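Local coordinates for protein prolyl-tRNA synthetase (Naegleria fowleri, PDB 6UYH) that probably ligates proline to tRNA(Pro) using ATP, and binds the inhibitor halofuginone together with an ATP analogue in its active site, at residues A[141-146]-A[166-171]; A[415-420]-A[435-440]; A[294-299]-A[354-359]; A[157-162]-A[278-283]. One frame throughout, in Å; residues are numbered along the deposited sequence.

Contact 1: residues A[141-146]-A[166-171]; sequences KLNQWT and YWQEGH. With HFG (7-bromo-6-chloro-3-{3-[(2R,3S)-3-hydroxypiperidin-2-yl]-2-oxopropyl}quinazolin-4(3H)-one), chain D; ANP (phosphoaminophosphonic acid-adenylate ester), chain C.
Gln144 approaches the carboxylate of Glu169 from an uncommon quarter: its NE2 donates to Glu169 OE1 over 3.1 Å but stands 60° out of the carboxylate plane, while the oxygen lies in the plane of the glutamine amide. The two side chains run alongside, pointing the same way; their CG atoms meet at 3.8 Å, Gln144 CG to Glu169 CG, and from there both chains run extended. The amide's other end, Gln144 OE1, is taken by Phe76 N. Further donors hold the carboxylate: Ser120 and, weakly, Trp167 NE1 on OE1, and His171 NE2 on Glu169 OE2 at 2.8 Å. Paired backbone bonds at Leu142-His171, Gln144-Glu169 and Thr146-Trp167 define an antiparallel ladder, the two strands of class II synthetase motif 2. The Glu169 face lines the active site, where Trp167 CH2 lies 3.5 Å from HFG C5' and the ring edge meets ANP O5', 3.6 Å from Trp167 CZ3. On the reverse face Gln168 CB sits over the six-membered ring of Trp145, 3.5 Å from its centroid. Bending at chi2 (77°) carries Gln168 NE2 to Asn143 OD1 at 2.8 Å, the amide planes only 28° apart, while Tyr191 binds Gln168 OE1.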
# COMPACT_ATOMS: atom_id res chain seq x y z
N LYS A 141 -18.28 6.57 -1.64
CA LYS A 141 -17.51 5.67 -2.49
C LYS A 141 -16.10 5.58 -1.94
O LYS A 141 -15.33 6.53 -2.07
CB LYS A 141 -17.51 6.16 -3.94
CG LYS A 141 -18.93 6.47 -4.43
CD LYS A 141 -19.08 6.39 -5.93
CE LYS A 141 -18.73 7.68 -6.58
NZ LYS A 141 -19.27 7.74 -7.97
N LEU A 142 -15.76 4.45 -1.33
CA LEU A 142 -14.47 4.27 -0.69
C LEU A 142 -13.76 3.05 -1.27
O LEU A 142 -14.40 2.10 -1.73
CB LEU A 142 -14.63 4.11 0.82
CG LEU A 142 -15.38 5.24 1.53
CD1 LEU A 142 -15.51 4.94 3.03
CD2 LEU A 142 -14.72 6.61 1.30
N ASN A 143 -12.43 3.07 -1.22
CA ASN A 143 -11.61 2.01 -1.76
C ASN A 143 -10.44 1.79 -0.81
O ASN A 143 -9.99 2.72 -0.15
CB ASN A 143 -11.10 2.38 -3.17
CG ASN A 143 -10.11 1.38 -3.71
OD1 ASN A 143 -10.49 0.28 -4.11
ND2 ASN A 143 -8.83 1.75 -3.74
N GLN A 144 -9.96 0.55 -0.73
CA GLN A 144 -8.71 0.35 0.00
C GLN A 144 -7.86 -0.73 -0.67
O GLN A 144 -8.39 -1.70 -1.21
CB GLN A 144 -8.94 0.01 1.49
CG GLN A 144 -9.92 -1.12 1.76
CD GLN A 144 -10.07 -1.39 3.25
OE1 GLN A 144 -9.87 -0.50 4.07
NE2 GLN A 144 -10.43 -2.63 3.60
N TRP A 145 -6.54 -0.50 -0.66
CA TRP A 145 -5.54 -1.45 -1.13
C TRP A 145 -4.99 -2.18 0.10
O TRP A 145 -4.33 -1.56 0.94
CB TRP A 145 -4.41 -0.72 -1.87
CG TRP A 145 -4.88 0.01 -3.08
CD1 TRP A 145 -5.28 1.32 -3.16
CD2 TRP A 145 -4.97 -0.52 -4.40
NE1 TRP A 145 -5.63 1.62 -4.45
CE2 TRP A 145 -5.47 0.50 -5.23
CE3 TRP A 145 -4.72 -1.78 -4.95
CZ2 TRP A 145 -5.69 0.32 -6.59
CZ3 TRP A 145 -4.93 -1.97 -6.30
CH2 TRP A 145 -5.42 -0.92 -7.11
N THR A 146 -5.29 -3.47 0.22
CA THR A 146 -5.04 -4.20 1.46
C THR A 146 -4.59 -5.62 1.17
O THR A 146 -4.75 -6.14 0.06
CB THR A 146 -6.29 -4.28 2.36
OG1 THR A 146 -7.24 -5.16 1.76
CG2 THR A 146 -6.95 -2.96 2.56
N TYR A 166 -3.22 -9.83 -2.14
CA TYR A 166 -3.35 -8.38 -2.10
C TYR A 166 -4.40 -7.97 -3.12
O TYR A 166 -4.49 -8.56 -4.20
CB TYR A 166 -1.99 -7.71 -2.39
CG TYR A 166 -0.94 -8.31 -1.49
CD1 TYR A 166 -0.80 -7.87 -0.19
CD2 TYR A 166 -0.14 -9.37 -1.92
CE1 TYR A 166 0.14 -8.44 0.67
CE2 TYR A 166 0.81 -9.95 -1.06
CZ TYR A 166 0.93 -9.49 0.24
OH TYR A 166 1.85 -10.04 1.10
N TRP A 167 -5.21 -6.98 -2.77
CA TRP A 167 -6.26 -6.55 -3.69
C TRP A 167 -6.56 -5.08 -3.44
O TRP A 167 -5.98 -4.44 -2.56
CB TRP A 167 -7.51 -7.42 -3.57
CG TRP A 167 -8.42 -7.23 -2.36
CD1 TRP A 167 -8.27 -6.36 -1.30
CD2 TRP A 167 -9.62 -7.97 -2.09
NE1 TRP A 167 -9.32 -6.52 -0.41
CE2 TRP A 167 -10.16 -7.49 -0.88
CE3 TRP A 167 -10.30 -8.98 -2.78
CZ2 TRP A 167 -11.33 -8.01 -0.33
CZ3 TRP A 167 -11.46 -9.49 -2.24
CH2 TRP A 167 -11.97 -9.01 -1.02
N GLN A 168 -7.46 -4.53 -4.26
CA GLN A 168 -8.25 -3.38 -3.84
C GLN A 168 -9.68 -3.89 -3.70
O GLN A 168 -10.10 -4.77 -4.46
CB GLN A 168 -8.21 -2.21 -4.84
CG GLN A 168 -8.64 -2.55 -6.29
CD GLN A 168 -10.16 -2.69 -6.53
OE1 GLN A 168 -10.58 -3.44 -7.42
NE2 GLN A 168 -10.98 -1.94 -5.77
N GLU A 169 -10.39 -3.36 -2.71
CA GLU A 169 -11.83 -3.56 -2.61
C GLU A 169 -12.50 -2.20 -2.52
O GLU A 169 -12.13 -1.36 -1.69
CB GLU A 169 -12.21 -4.47 -1.40
CG GLU A 169 -11.67 -3.97 -0.06
CD GLU A 169 -12.02 -4.90 1.09
OE1 GLU A 169 -11.13 -5.15 1.93
OE2 GLU A 169 -13.18 -5.37 1.14
N GLY A 170 -13.48 -1.98 -3.39
CA GLY A 170 -14.26 -0.76 -3.41
C GLY A 170 -15.66 -1.07 -2.89
O GLY A 170 -16.20 -2.13 -3.17
N HIS A 171 -16.21 -0.14 -2.12
CA HIS A 171 -17.52 -0.29 -1.50
C HIS A 171 -18.24 1.04 -1.65
O HIS A 171 -17.80 2.05 -1.08
CB HIS A 171 -17.39 -0.66 -0.02
CG HIS A 171 -16.70 -1.97 0.21
ND1 HIS A 171 -17.39 -3.14 0.47
CD2 HIS A 171 -15.39 -2.31 0.22
CE1 HIS A 171 -16.54 -4.13 0.62
NE2 HIS A 171 -15.31 -3.66 0.48
O4' HFG D . -15.38 -11.10 -0.82
C21 HFG D . -16.43 -11.37 -1.37
C3' HFG D . -17.30 -10.31 -1.99
C2' HFG D . -16.58 -9.04 -2.45
N1' HFG D . -16.04 -8.26 -1.33
C6' HFG D . -15.48 -6.98 -1.77
C5' HFG D . -14.38 -7.15 -2.78
C4' HFG D . -14.86 -8.01 -3.96
C39 HFG D . -15.47 -9.31 -3.46
O7' HFG D . -15.98 -10.05 -4.57
C1' HFG D . -16.94 -12.82 -1.44
N3 HFG D . -16.35 -13.66 -0.40
C4 HFG D . -16.73 -13.42 0.92
O11 HFG D . -17.56 -12.57 1.19
C10 HFG D . -16.01 -14.24 1.90
C5 HFG D . -16.29 -14.12 3.26
C2 HFG D . -15.39 -14.59 -0.72
N1 HFG D . -14.73 -15.31 0.11
C9 HFG D . -15.02 -15.13 1.46
C8 HFG D . -14.29 -15.86 2.40
C7 HFG D . -14.57 -15.70 3.75
BR1 HFG D . -13.48 -16.62 4.99
C6 HFG D . -15.58 -14.87 4.17
CL1 HFG D . -16.02 -14.77 5.85
PG ANP C . -12.69 -17.86 -6.38
O1G ANP C . -13.53 -18.88 -6.98
O2G ANP C . -12.27 -18.34 -4.93
O3G ANP C . -11.44 -17.70 -7.34
PB ANP C . -14.09 -15.60 -5.00
O1B ANP C . -15.54 -15.53 -5.05
O2B ANP C . -13.65 -16.29 -3.67
N3B ANP C . -13.44 -16.40 -6.28
PA ANP C . -13.90 -12.76 -4.49
O1A ANP C . -15.11 -12.25 -5.15
O2A ANP C . -14.11 -12.89 -3.02
O3A ANP C . -13.46 -14.19 -5.04
O5' ANP C . -12.56 -11.89 -4.72
C5' ANP C . -12.36 -10.81 -5.66
C4' ANP C . -11.31 -11.26 -6.64
O4' ANP C . -10.10 -11.63 -5.93
C3' ANP C . -11.71 -12.52 -7.40
O3' ANP C . -12.49 -12.18 -8.54
C2' ANP C . -10.35 -13.12 -7.79
O2' ANP C . -9.92 -12.60 -9.04
C1' ANP C . -9.44 -12.68 -6.63
N9 ANP C . -9.15 -13.74 -5.68
C8 ANP C . -10.05 -14.50 -4.97
N7 ANP C . -9.50 -15.39 -4.18
C5 ANP C . -8.14 -15.21 -4.38
C6 ANP C . -7.01 -15.85 -3.83
N6 ANP C . -7.07 -16.80 -2.90
N1 ANP C . -5.80 -15.45 -4.27
C2 ANP C . -5.73 -14.46 -5.17
N3 ANP C . -6.72 -13.78 -5.74
C4 ANP C . -7.91 -14.20 -5.30

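Contact 2: residues A[415-420]-A[435-440]; sequences ERIVVT and MCLIPW
Ile417 keeps CG1 beside its own backbone N (chi1 -65°), and Met435 bends at its last torsion (chi3 -81°), a combination that lays the methionine methyl on the isoleucine branch: Met435 CE is 3.6 Å from Ile417 CG1. The other branch, Ile417 CG2, leans the opposite way along the strand and meets Leu437 CD1 at 4.0 Å. That same leucine methyl also reaches Val419, with Leu437 CD1 to Val419 CG2 at 4.1 Å, so it packs against both isoleucine and valine on one face of the sheet. Register and direction identify parallel strands: Ile417 pairs with Met435, Val418 with Cys436 and Val419 with Leu437, and the axes of the two segments are inclined by 28°. Helix 423-431 connects them, completing a beta-alpha-beta unit at the C-terminal domain, in which Phe426 packs on Thr420 and Cys436. The ladder is regular, Val418 using both its N, to Met435 O, and its O, from Leu437 N. At the far end Leu437 O accepts Thr420 N at 2.9 Å and, weakly, Thr420 OG1 at 3.4 Å. The hydroxyl also presses on a methyl, Thr420 OG1 lying 3.3 Å from Ile438 CG2. Beyond 435-440, strand 505-512 runs antiparallel to it.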
# COMPACT_ATOMS: atom_id res chain seq x y z
N GLU A 415 -10.51 -18.50 -30.78
CA GLU A 415 -10.44 -19.81 -31.43
C GLU A 415 -10.82 -20.94 -30.49
O GLU A 415 -11.17 -22.04 -30.96
CB GLU A 415 -9.03 -20.07 -31.97
CG GLU A 415 -8.65 -19.26 -33.20
CD GLU A 415 -7.16 -19.37 -33.53
OE1 GLU A 415 -6.37 -19.78 -32.65
OE2 GLU A 415 -6.78 -19.04 -34.67
N ARG A 416 -10.75 -20.71 -29.18
CA ARG A 416 -10.98 -21.75 -28.18
C ARG A 416 -12.33 -21.59 -27.49
O ARG A 416 -12.54 -22.16 -26.42
CB ARG A 416 -9.85 -21.77 -27.15
CG ARG A 416 -8.49 -21.98 -27.77
CD ARG A 416 -8.21 -23.43 -28.04
NE ARG A 416 -7.91 -24.14 -26.80
CZ ARG A 416 -6.71 -24.14 -26.22
NH1 ARG A 416 -5.71 -23.47 -26.77
NH2 ARG A 416 -6.52 -24.82 -25.09
N ILE A 417 -13.22 -20.80 -28.07
CA ILE A 417 -14.61 -20.70 -27.64
C ILE A 417 -15.46 -21.37 -28.70
O ILE A 417 -15.50 -20.92 -29.85
CB ILE A 417 -15.04 -19.24 -27.42
CG1 ILE A 417 -14.27 -18.61 -26.26
CG2 ILE A 417 -16.54 -19.18 -27.13
CD1 ILE A 417 -14.39 -17.10 -26.21
N VAL A 418 -16.13 -22.46 -28.33
CA VAL A 418 -16.87 -23.30 -29.25
C VAL A 418 -18.34 -23.27 -28.84
O VAL A 418 -18.66 -23.49 -27.67
CB VAL A 418 -16.35 -24.75 -29.23
CG1 VAL A 418 -17.16 -25.61 -30.18
CG2 VAL A 418 -14.86 -24.78 -29.59
N VAL A 419 -19.22 -23.03 -29.81
CA VAL A 419 -20.65 -23.19 -29.59
C VAL A 419 -20.98 -24.67 -29.54
O VAL A 419 -20.77 -25.41 -30.51
CB VAL A 419 -21.45 -22.50 -30.71
CG1 VAL A 419 -22.95 -22.72 -30.51
CG2 VAL A 419 -21.13 -21.02 -30.76
N THR A 420 -21.52 -25.13 -28.41
CA THR A 420 -21.81 -26.55 -28.21
C THR A 420 -23.30 -26.68 -27.90
O THR A 420 -23.73 -26.47 -26.76
CB THR A 420 -20.92 -27.15 -27.11
OG1 THR A 420 -21.11 -26.46 -25.87
CG2 THR A 420 -19.46 -27.04 -27.50
N MET A 435 -13.35 -23.48 -24.12
CA MET A 435 -14.53 -22.98 -23.45
C MET A 435 -15.73 -23.19 -24.36
O MET A 435 -15.60 -23.17 -25.59
CB MET A 435 -14.39 -21.50 -23.10
CG MET A 435 -13.16 -21.22 -22.27
SD MET A 435 -13.18 -19.53 -21.65
CE MET A 435 -12.57 -18.65 -23.09
N CYS A 436 -16.90 -23.39 -23.75
CA CYS A 436 -18.09 -23.82 -24.47
C CYS A 436 -19.23 -22.85 -24.22
O CYS A 436 -19.53 -22.51 -23.07
CB CYS A 436 -18.52 -25.22 -24.02
SG CYS A 436 -17.22 -26.45 -24.20
N LEU A 437 -19.90 -22.44 -25.30
CA LEU A 437 -21.12 -21.67 -25.21
C LEU A 437 -22.29 -22.64 -25.30
O LEU A 437 -22.42 -23.36 -26.30
CB LEU A 437 -21.21 -20.62 -26.31
CG LEU A 437 -20.46 -19.30 -26.17
CD1 LEU A 437 -20.44 -18.59 -27.53
CD2 LEU A 437 -21.11 -18.42 -25.11
N ILE A 438 -23.11 -22.69 -24.26
CA ILE A 438 -24.19 -23.67 -24.23
C ILE A 438 -25.54 -22.95 -24.12
O ILE A 438 -25.62 -21.86 -23.54
CB ILE A 438 -24.02 -24.68 -23.07
CG1 ILE A 438 -24.16 -24.00 -21.71
CG2 ILE A 438 -22.69 -25.39 -23.19
CD1 ILE A 438 -24.40 -24.98 -20.57
N PRO A 439 -26.61 -23.53 -24.66
CA PRO A 439 -27.95 -23.02 -24.36
C PRO A 439 -28.18 -23.11 -22.87
O PRO A 439 -27.81 -24.10 -22.22
CB PRO A 439 -28.89 -23.96 -25.13
CG PRO A 439 -28.04 -24.94 -25.83
CD PRO A 439 -26.63 -24.82 -25.37
N TRP A 440 -28.78 -22.07 -22.30
CA TRP A 440 -28.82 -21.96 -20.85
C TRP A 440 -30.19 -21.47 -20.40
O TRP A 440 -30.74 -20.54 -21.00
CB TRP A 440 -27.72 -21.00 -20.38
CG TRP A 440 -27.67 -20.80 -18.90
CD1 TRP A 440 -27.85 -19.63 -18.23
CD2 TRP A 440 -27.44 -21.80 -17.90
NE1 TRP A 440 -27.73 -19.83 -16.88
CE2 TRP A 440 -27.47 -21.16 -16.65
CE3 TRP A 440 -27.19 -23.17 -17.95
CZ2 TRP A 440 -27.28 -21.84 -15.45
CZ3 TRP A 440 -27.01 -23.86 -16.75
CH2 TRP A 440 -27.05 -23.19 -15.52

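Contact 3: residues A[294-299]-A[354-359]; sequences RVAFCQ and GVPLRI. With EDO (1,2-ethanediol), chain R; EDO (1,2-ethanediol), chain Q.
Val355 and Pro356 pack against Cys298 and Gln299 at the entrance to the anticodon-binding domain, just ahead of its parallel strands 300-304 and 357-361. Gly354, with positive phi, ends helix 343-353 in a Schellman motif. With chi1 at 174°, the two methyls of Val355 take different neighbours: Val355 CG1 lies 3.6 Å from Cys298 O, while CG2 is 4.0 Å from Phe297 CZ and 4.1 Å from Cys298 CB. Phe297 crosses the valine at about a right angle, its chi1 of 74° setting one ring face over Cys298 CB. Ala296 CB abuts the proline ring at Pro356 CD, 3.7 Å off. The CB of Gln299 points away from 354-359, and its amide is bound elsewhere: Pro293 O and a bound ethanediol accept from NE2, and Arg332 N donates to OE1. Its carbonyl faces inward: Pro356 CG lies 3.4 Å from Gln299 O, and Leu357 N makes a weak bond to that oxygen at 3.1 Å (N-H...O 135°). Cys298 O, buried without a hydrogen-bonding partner, rests 3.4 Å from Pro356 CD.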
# COMPACT_ATOMS: atom_id res chain seq x y z
N ARG A 294 3.76 -1.78 -20.48
CA ARG A 294 3.28 -0.79 -19.52
C ARG A 294 3.44 -1.23 -18.07
O ARG A 294 3.27 -0.40 -17.17
CB ARG A 294 1.83 -0.43 -19.83
CG ARG A 294 1.73 0.41 -21.11
CD ARG A 294 0.38 0.30 -21.82
NE ARG A 294 0.51 0.62 -23.24
CZ ARG A 294 -0.47 0.49 -24.14
NH1 ARG A 294 -1.66 0.05 -23.75
NH2 ARG A 294 -0.26 0.80 -25.41
N VAL A 295 3.76 -2.49 -17.81
CA VAL A 295 4.05 -2.92 -16.44
C VAL A 295 5.45 -3.49 -16.30
O VAL A 295 5.77 -4.09 -15.28
CB VAL A 295 2.99 -3.92 -15.92
CG1 VAL A 295 1.60 -3.29 -15.96
CG2 VAL A 295 3.03 -5.22 -16.73
N ALA A 296 6.31 -3.29 -17.30
CA ALA A 296 7.66 -3.86 -17.27
C ALA A 296 8.58 -3.00 -16.42
O ALA A 296 8.75 -1.81 -16.72
CB ALA A 296 8.20 -3.98 -18.69
N PHE A 297 9.21 -3.60 -15.40
CA PHE A 297 10.13 -2.86 -14.54
C PHE A 297 11.22 -2.18 -15.36
O PHE A 297 11.67 -1.08 -15.02
CB PHE A 297 10.76 -3.81 -13.51
CG PHE A 297 11.79 -4.73 -14.09
CD1 PHE A 297 13.14 -4.42 -14.02
CD2 PHE A 297 11.40 -5.88 -14.77
CE1 PHE A 297 14.09 -5.25 -14.59
CE2 PHE A 297 12.34 -6.72 -15.35
CZ PHE A 297 13.69 -6.41 -15.26
N CYS A 298 11.65 -2.83 -16.43
CA CYS A 298 12.55 -2.25 -17.42
C CYS A 298 11.92 -2.48 -18.78
O CYS A 298 11.61 -3.62 -19.14
CB CYS A 298 13.94 -2.89 -17.35
SG CYS A 298 15.05 -2.43 -18.70
N GLN A 299 11.70 -1.40 -19.53
CA GLN A 299 11.08 -1.55 -20.84
C GLN A 299 12.10 -1.79 -21.95
O GLN A 299 11.81 -2.51 -22.91
CB GLN A 299 10.25 -0.31 -21.17
CG GLN A 299 9.11 -0.08 -20.20
CD GLN A 299 8.49 1.28 -20.39
OE1 GLN A 299 9.18 2.30 -20.27
NE2 GLN A 299 7.20 1.32 -20.70
N GLY A 354 12.13 -10.82 -18.75
CA GLY A 354 10.94 -10.36 -19.43
C GLY A 354 11.03 -9.02 -20.13
O GLY A 354 10.00 -8.53 -20.60
N VAL A 355 12.22 -8.43 -20.21
CA VAL A 355 12.32 -7.07 -20.77
C VAL A 355 11.78 -7.06 -22.20
O VAL A 355 12.23 -7.87 -23.04
CB VAL A 355 13.78 -6.58 -20.72
CG1 VAL A 355 13.90 -5.25 -21.42
CG2 VAL A 355 14.23 -6.46 -19.26
N PRO A 356 10.83 -6.19 -22.54
CA PRO A 356 10.18 -6.30 -23.86
C PRO A 356 11.05 -5.89 -25.04
O PRO A 356 10.87 -6.43 -26.14
CB PRO A 356 8.94 -5.39 -23.72
CG PRO A 356 9.15 -4.58 -22.48
CD PRO A 356 10.04 -5.39 -21.59
N LEU A 357 12.00 -4.96 -24.88
CA LEU A 357 12.76 -4.50 -26.03
C LEU A 357 14.24 -4.42 -25.68
O LEU A 357 14.61 -3.89 -24.63
CB LEU A 357 12.26 -3.14 -26.51
CG LEU A 357 12.93 -2.54 -27.75
CD1 LEU A 357 12.69 -3.41 -29.01
CD2 LEU A 357 12.43 -1.13 -27.97
N ARG A 358 15.08 -4.94 -26.57
CA ARG A 358 16.53 -4.86 -26.43
C ARG A 358 17.10 -4.05 -27.58
O ARG A 358 16.71 -4.23 -28.74
CB ARG A 358 17.15 -6.26 -26.41
CG ARG A 358 18.66 -6.30 -26.46
CD ARG A 358 19.18 -7.73 -26.30
NE ARG A 358 19.12 -8.51 -27.53
CZ ARG A 358 18.53 -9.70 -27.65
NH1 ARG A 358 17.92 -10.26 -26.61
NH2 ARG A 358 18.54 -10.33 -28.82
N ILE A 359 18.02 -3.14 -27.26
CA ILE A 359 18.78 -2.39 -28.26
C ILE A 359 20.22 -2.90 -28.20
O ILE A 359 20.85 -2.87 -27.14
CB ILE A 359 18.71 -0.88 -28.01
CG1 ILE A 359 17.27 -0.39 -28.19
CG2 ILE A 359 19.68 -0.12 -28.94
CD1 ILE A 359 17.07 1.09 -27.98
C1 EDO R . 7.24 5.44 -21.35
O1 EDO R . 6.13 6.26 -21.74
C2 EDO R . 6.79 4.50 -20.24
O2 EDO R . 5.69 3.71 -20.71
C1 EDO Q . 4.31 1.96 -23.46
O1 EDO Q . 3.00 2.40 -23.83
C2 EDO Q . 5.34 2.86 -24.14
O2 EDO Q . 4.97 4.23 -23.93

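Contact 4: residues A[157-162]-A[278-283]; sequences VPFIRS and VMIMVH. With ANP (phosphoaminophosphonic acid-adenylate ester), chain C.
Val157, whose CG1 packs on Met281 CE, holds its loop closed through the backbone: Val157 N donates to Arg161 O at 2.8 Å, and Arg161 N to Val157 O at 2.9 Å. Ile160 and Arg161 both face Val157, a classic beta bulge, in the motif 2 loop of a class II synthetase. The loop presents aliphatic and aromatic groups to helix 274-283. Met281, extended beyond CG, puts CE 3.9 Å from Ile160 CG1, while a bend at chi2 (-66°) carries Ile160 CD1 to Val278 CG2 at 4.1 Å. Phe159 crosses Ile280 at about a right angle, CE2 to Ile280 CD1 being 3.7 Å. Other polar groups of the loop face the nucleotide. Ser162 N donates to ANP N1 at 3.2 Å and Ser162 O accepts ANP N6 at 3.0 Å; Arg161 NH1 reaches ANP O2G nearly straight (174°), and Glu152 and the C-terminal carboxylate of Tyr513 also bind this guanidinium. Between these segments the packing is apolar, so the fit there probably depends on shape and burial, while directional bonds serve adenine and gamma phosphate.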
# COMPACT_ATOMS: atom_id res chain seq x y z
N VAL A 157 -1.94 -21.80 -5.56
CA VAL A 157 -1.31 -21.56 -6.85
C VAL A 157 -0.67 -20.17 -6.78
O VAL A 157 -1.36 -19.19 -6.50
CB VAL A 157 -2.29 -21.64 -8.03
CG1 VAL A 157 -1.58 -21.32 -9.36
CG2 VAL A 157 -2.95 -23.02 -8.09
N PRO A 158 0.64 -20.04 -7.00
CA PRO A 158 1.26 -18.71 -6.95
C PRO A 158 0.45 -17.71 -7.76
O PRO A 158 0.03 -17.99 -8.88
CB PRO A 158 2.65 -18.95 -7.54
CG PRO A 158 2.96 -20.38 -7.16
CD PRO A 158 1.62 -21.11 -7.30
N PHE A 159 0.18 -16.55 -7.14
CA PHE A 159 -0.62 -15.45 -7.65
C PHE A 159 -2.10 -15.79 -7.80
O PHE A 159 -2.94 -15.04 -7.31
CB PHE A 159 -0.10 -14.93 -9.00
CG PHE A 159 1.33 -14.45 -8.95
CD1 PHE A 159 1.70 -13.39 -8.13
CD2 PHE A 159 2.29 -15.06 -9.73
CE1 PHE A 159 3.03 -12.96 -8.08
CE2 PHE A 159 3.61 -14.63 -9.70
CZ PHE A 159 3.98 -13.57 -8.88
N ILE A 160 -2.44 -16.92 -8.45
CA ILE A 160 -3.84 -17.20 -8.78
C ILE A 160 -4.66 -17.46 -7.52
O ILE A 160 -5.83 -17.05 -7.43
CB ILE A 160 -3.95 -18.40 -9.74
CG1 ILE A 160 -3.17 -18.13 -11.03
CG2 ILE A 160 -5.42 -18.71 -10.02
CD1 ILE A 160 -3.74 -17.02 -11.88
N ARG A 161 -4.10 -18.22 -6.57
CA ARG A 161 -4.85 -18.65 -5.39
C ARG A 161 -3.86 -18.78 -4.23
O ARG A 161 -3.25 -19.83 -4.04
CB ARG A 161 -5.59 -19.95 -5.63
CG ARG A 161 -6.52 -20.32 -4.46
CD ARG A 161 -7.30 -21.60 -4.70
NE ARG A 161 -8.14 -21.49 -5.89
CZ ARG A 161 -9.23 -20.73 -5.97
NH1 ARG A 161 -9.63 -20.03 -4.92
NH2 ARG A 161 -9.92 -20.68 -7.10
N SER A 162 -3.71 -17.70 -3.47
CA SER A 162 -2.80 -17.71 -2.33
C SER A 162 -3.59 -17.48 -1.05
O SER A 162 -4.69 -16.93 -1.07
CB SER A 162 -1.67 -16.68 -2.51
OG SER A 162 -2.14 -15.36 -2.71
N VAL A 278 -2.32 -14.43 -14.14
CA VAL A 278 -2.92 -14.49 -15.47
C VAL A 278 -1.94 -13.96 -16.51
O VAL A 278 -1.70 -14.59 -17.55
CB VAL A 278 -4.25 -13.72 -15.50
CG1 VAL A 278 -4.81 -13.71 -16.93
CG2 VAL A 278 -5.25 -14.37 -14.56
N MET A 279 -1.35 -12.80 -16.22
CA MET A 279 -0.39 -12.18 -17.12
C MET A 279 0.73 -13.15 -17.49
O MET A 279 1.08 -13.31 -18.66
CB MET A 279 0.19 -10.92 -16.45
CG MET A 279 1.18 -10.15 -17.33
SD MET A 279 2.08 -8.92 -16.33
CE MET A 279 3.17 -9.95 -15.35
N ILE A 280 1.28 -13.83 -16.48
CA ILE A 280 2.40 -14.74 -16.71
C ILE A 280 1.95 -15.99 -17.46
O ILE A 280 2.60 -16.43 -18.42
CB ILE A 280 3.06 -15.09 -15.37
CG1 ILE A 280 3.64 -13.82 -14.73
CG2 ILE A 280 4.11 -16.19 -15.57
CD1 ILE A 280 4.15 -14.04 -13.31
N MET A 281 0.83 -16.60 -17.04
CA MET A 281 0.37 -17.81 -17.72
C MET A 281 -0.01 -17.54 -19.17
O MET A 281 0.16 -18.42 -20.02
CB MET A 281 -0.83 -18.42 -16.99
CG MET A 281 -0.46 -19.07 -15.66
SD MET A 281 -1.93 -19.74 -14.84
CE MET A 281 -1.16 -20.47 -13.39
N VAL A 282 -0.54 -16.34 -19.47
CA VAL A 282 -0.92 -16.03 -20.84
C VAL A 282 0.32 -15.77 -21.70
O VAL A 282 0.47 -16.35 -22.79
CB VAL A 282 -1.90 -14.84 -20.88
CG1 VAL A 282 -2.13 -14.38 -22.32
CG2 VAL A 282 -3.24 -15.22 -20.23
N HIS A 283 1.24 -14.93 -21.22
CA HIS A 283 2.31 -14.41 -22.08
C HIS A 283 3.66 -15.09 -21.93
O HIS A 283 4.49 -14.97 -22.84
CB HIS A 283 2.54 -12.91 -21.81
CG HIS A 283 1.35 -12.06 -22.10
ND1 HIS A 283 0.72 -12.06 -23.32
CD2 HIS A 283 0.72 -11.13 -21.35
CE1 HIS A 283 -0.28 -11.18 -23.30
NE2 HIS A 283 -0.30 -10.61 -22.11
PG ANP C . -12.69 -17.86 -6.38
O1G ANP C . -13.53 -18.88 -6.98
O2G ANP C . -12.27 -18.34 -4.93
O3G ANP C . -11.44 -17.70 -7.34
PB ANP C . -14.09 -15.60 -5.00
O1B ANP C . -15.54 -15.53 -5.05
O2B ANP C . -13.65 -16.29 -3.67
N3B ANP C . -13.44 -16.40 -6.28
PA ANP C . -13.90 -12.76 -4.49
O1A ANP C . -15.11 -12.25 -5.15
O2A ANP C . -14.11 -12.89 -3.02
O3A ANP C . -13.46 -14.19 -5.04
O5' ANP C . -12.56 -11.89 -4.72
C5' ANP C . -12.36 -10.81 -5.66
C4' ANP C . -11.31 -11.26 -6.64
O4' ANP C . -10.10 -11.63 -5.93
C3' ANP C . -11.71 -12.52 -7.40
O3' ANP C . -12.49 -12.18 -8.54
C2' ANP C . -10.35 -13.12 -7.79
O2' ANP C . -9.92 -12.60 -9.04
C1' ANP C . -9.44 -12.68 -6.63
N9 ANP C . -9.15 -13.74 -5.68
C8 ANP C . -10.05 -14.50 -4.97
N7 ANP C . -9.50 -15.39 -4.18
C5 ANP C . -8.14 -15.21 -4.38
C6 ANP C . -7.01 -15.85 -3.83
N6 ANP C . -7.07 -16.80 -2.90
N1 ANP C . -5.80 -15.45 -4.27
C2 ANP C . -5.73 -14.46 -5.17
N3 ANP C . -6.72 -13.78 -5.74
C4 ANP C . -7.91 -14.20 -5.30

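In the fold
From the N terminus, 141-146 comes first and 157-162 follows, before 166-171 closes contact 1; contact 4 closes only at 278-283, so the two cross. Both lie in the class II catalytic core and touch ANP, contact 1 through strand 164-174 and contact 4 through the loop joining the two strands of contact 1. Next, 294-299 opens contact 3, closed by 354-359 in the anticodon-binding domain; Val295 CG2 packs on Met279 SD at 3.8 Å, linking contacts 3 and 4 directly. Contact 2 comes last, as a short loop around helix 423-431 in the C-terminal region. Its centre is about 34 Å from that of contact 1, across the chain's centre.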